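Local coordinates for ancestral congerin Con-anc (PDB 3AJY), which is a reconstructed ancestral fish galectin that binds galactose-containing glycans, probably beta-galactosides such as lactose, at residues K29-N34 with E84-T89. Numbering follows the deposited sequence.
Sequences KRFSIN and EYFEIT. With GAL (beta-D-galactopyranose), chain C.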
loop_
_atom_site.group_PDB
_atom_site.type_symbol
_atom_site.label_atom_id
_atom_site.label_comp_id
_atom_site.label_asym_id
_atom_site.label_seq_id
_atom_site.Cartn_x
_atom_site.Cartn_y
_atom_site.Cartn_z
ATOM N N LYS A 29 6.363 18.774 14.151
ATOM C CA LYS A 29 5.513 19.951 14.075
ATOM C C LYS A 29 4.140 19.554 13.541
ATOM O O LYS A 29 3.121 20.008 14.049
ATOM C CB LYS A 29 6.112 21.015 13.145
ATOM C CG LYS A 29 7.336 21.732 13.673
ATOM C CD LYS A 29 7.430 23.156 13.064
ATOM C CE LYS A 29 7.508 23.180 11.501
ATOM N NZ LYS A 29 7.265 24.564 10.915
ATOM N N ARG A 30 4.141 18.715 12.505
ATOM C CA ARG A 30 2.918 18.319 11.791
ATOM C C ARG A 30 3.199 17.062 10.990
ATOM O O ARG A 30 4.348 16.774 10.662
ATOM C CB ARG A 30 2.476 19.428 10.824
ATOM C CG ARG A 30 3.538 19.692 9.727
ATOM C CD ARG A 30 3.565 21.114 9.160
ATOM N NE ARG A 30 2.463 21.361 8.265
ATOM C CZ ARG A 30 2.532 21.823 7.018
ATOM N NH1 ARG A 30 1.402 21.965 6.366
ATOM N NH2 ARG A 30 3.686 22.155 6.424
ATOM N N PHE A 31 2.158 16.293 10.683
ATOM C CA PHE A 31 2.247 15.313 9.620
ATOM C C PHE A 31 0.898 15.237 8.926
ATOM O O PHE A 31 -0.140 15.505 9.549
ATOM C CB PHE A 31 2.748 13.949 10.135
ATOM C CG PHE A 31 1.677 13.093 10.753
ATOM C CD1 PHE A 31 1.263 13.311 12.059
ATOM C CD2 PHE A 31 1.092 12.056 10.024
ATOM C CE1 PHE A 31 0.265 12.506 12.639
ATOM C CE2 PHE A 31 0.098 11.255 10.594
ATOM C CZ PHE A 31 -0.312 11.489 11.898
ATOM N N SER A 32 0.908 14.900 7.637
ATOM C CA SER A 32 -0.314 14.891 6.833
ATOM C C SER A 32 -0.520 13.594 6.080
ATOM O O SER A 32 0.427 12.883 5.745
ATOM C CB SER A 32 -0.356 16.073 5.854
ATOM O OG SER A 32 0.706 16.000 4.922
ATOM N N ILE A 33 -1.792 13.269 5.885
ATOM C CA ILE A 33 -2.207 12.217 4.985
ATOM C C ILE A 33 -2.880 12.931 3.839
ATOM O O ILE A 33 -3.679 13.828 4.063
ATOM C CB ILE A 33 -3.179 11.226 5.691
ATOM C CG1 ILE A 33 -2.469 10.555 6.880
ATOM C CG2 ILE A 33 -3.741 10.206 4.687
ATOM C CD1 ILE A 33 -1.096 9.878 6.534
ATOM N N ASN A 34 -2.519 12.565 2.614
ATOM C CA ASN A 34 -3.026 13.224 1.418
ATOM C C ASN A 34 -3.559 12.222 0.407
ATOM O O ASN A 34 -2.874 11.273 0.037
ATOM C CB ASN A 34 -1.906 14.040 0.773
ATOM C CG ASN A 34 -1.238 14.952 1.753
ATOM O OD1 ASN A 34 -1.806 15.967 2.160
ATOM N ND2 ASN A 34 -0.030 14.596 2.155
ATOM N N GLU A 84 4.921 8.398 18.693
ATOM C CA GLU A 84 3.945 7.302 18.850
ATOM C C GLU A 84 3.338 6.797 17.536
ATOM O O GLU A 84 3.310 7.512 16.539
ATOM C CB GLU A 84 2.814 7.744 19.776
ATOM C CG GLU A 84 3.279 8.250 21.135
ATOM C CD GLU A 84 2.324 7.875 22.252
ATOM O OE1 GLU A 84 1.948 6.685 22.317
ATOM O OE2 GLU A 84 1.959 8.756 23.072
ATOM N N TYR A 85 2.843 5.554 17.562
ATOM C CA TYR A 85 2.059 4.970 16.475
ATOM C C TYR A 85 0.858 5.840 16.124
ATOM O O TYR A 85 0.208 6.406 17.002
ATOM C CB TYR A 85 1.596 3.557 16.872
ATOM C CG TYR A 85 0.750 2.832 15.842
ATOM C CD1 TYR A 85 1.315 2.365 14.655
ATOM C CD2 TYR A 85 -0.609 2.589 16.069
ATOM C CE1 TYR A 85 0.561 1.685 13.718
ATOM C CE2 TYR A 85 -1.388 1.903 15.129
ATOM C CZ TYR A 85 -0.790 1.459 13.959
ATOM O OH TYR A 85 -1.515 0.791 13.021
ATOM N N PHE A 86 0.591 5.985 14.829
ATOM C CA PHE A 86 -0.650 6.607 14.401
ATOM C C PHE A 86 -1.415 5.647 13.508
ATOM O O PHE A 86 -0.836 4.789 12.847
ATOM C CB PHE A 86 -0.415 7.945 13.696
ATOM C CG PHE A 86 0.139 7.815 12.297
ATOM C CD1 PHE A 86 1.502 7.933 12.066
ATOM C CD2 PHE A 86 -0.718 7.602 11.209
ATOM C CE1 PHE A 86 2.019 7.813 10.754
ATOM C CE2 PHE A 86 -0.229 7.468 9.914
ATOM C CZ PHE A 86 1.163 7.560 9.685
ATOM N N GLU A 87 -2.729 5.782 13.492
ATOM C CA GLU A 87 -3.514 5.010 12.552
ATOM C C GLU A 87 -4.752 5.785 12.165
ATOM O O GLU A 87 -5.418 6.377 13.021
ATOM C CB GLU A 87 -3.869 3.635 13.111
ATOM C CG GLU A 87 -4.230 2.624 12.034
ATOM C CD GLU A 87 -4.871 1.366 12.618
ATOM O OE1 GLU A 87 -4.136 0.550 13.206
ATOM O OE2 GLU A 87 -6.106 1.205 12.490
ATOM N N ILE A 88 -5.045 5.797 10.872
ATOM C CA ILE A 88 -6.167 6.565 10.347
ATOM C C ILE A 88 -6.896 5.743 9.300
ATOM O O ILE A 88 -6.270 5.104 8.472
ATOM C CB ILE A 88 -5.678 7.924 9.736
ATOM C CG1 ILE A 88 -4.930 8.742 10.791
ATOM C CG2 ILE A 88 -6.830 8.757 9.208
ATOM C CD1 ILE A 88 -3.985 9.804 10.192
ATOM N N THR A 89 -8.223 5.742 9.344
ATOM C CA THR A 89 -9.031 5.086 8.292
ATOM C C THR A 89 -9.953 6.095 7.606
ATOM O O THR A 89 -10.627 6.901 8.269
ATOM C CB THR A 89 -9.834 3.882 8.853
ATOM O OG1 THR A 89 -8.914 2.896 9.344
ATOM C CG2 THR A 89 -10.705 3.233 7.779
HETATM C C1 GAL C . -0.595 25.773 4.604
HETATM C C2 GAL C . 0.611 24.840 4.612
HETATM C C3 GAL C . 0.444 23.720 3.589
HETATM C C4 GAL C . -0.914 23.032 3.781
HETATM C C5 GAL C . -2.043 24.068 3.752
HETATM C C6 GAL C . -3.445 23.464 3.943
HETATM O O2 GAL C . 1.775 25.579 4.327
HETATM O O3 GAL C . 1.499 22.795 3.776
HETATM O O4 GAL C . -0.921 22.335 5.012
HETATM O O5 GAL C . -1.817 25.057 4.738
HETATM O O6 GAL C . -4.433 24.474 3.786
#
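Phe-31 and Phe-86 have similar first torsions, each placing CG between the backbone N and the carbonyl carbon, bringing the two rings together between their strands. The outer end of Phe-31 does the touching. Its CE2 sits over the centre of the Phe-86 ring, 3.6 Å above the plane, and its CZ lies 3.7 Å from Phe-86 CG. The planes are inclined at 43°, neither a parallel stack nor a T-shape. Two residues on, Ile-33 and Ile-88 run past each other in opposite directions, with Ile-33 CG1 3.7 Å from Ile-88 CD1. A looser contact, 4.2 Å from Ile-33 CD1 to Phe-86 CE2, links the two pairs. This is the core of the galectin beta-sandwich. Strand 30-34 belongs to the sugar-binding sheet and strand 85-89 to the facing one; the segment axes come within 10.2 Å and cross at -30°. All four apolar side chains are buried. His-48 stacks on Phe-31, and Phe-80 meets it edge-to-face. Arg-30 serves the other face of its sheet. Its chain bends at chi3, and NH1 gives galactose O3 a nearly straight hydrogen bond of 2.7 Å (175°). NH1 also forms a salt bridge with Asp-47, which probably steadies the guanidinium in the glycan pocket. Asn-34 ND2 donates to Ser-32 OG at 3.2 Å, while Asn-34 OD1 is hydrogen-bonded to His-45 ND1, and His-45 NE2 to the galactose.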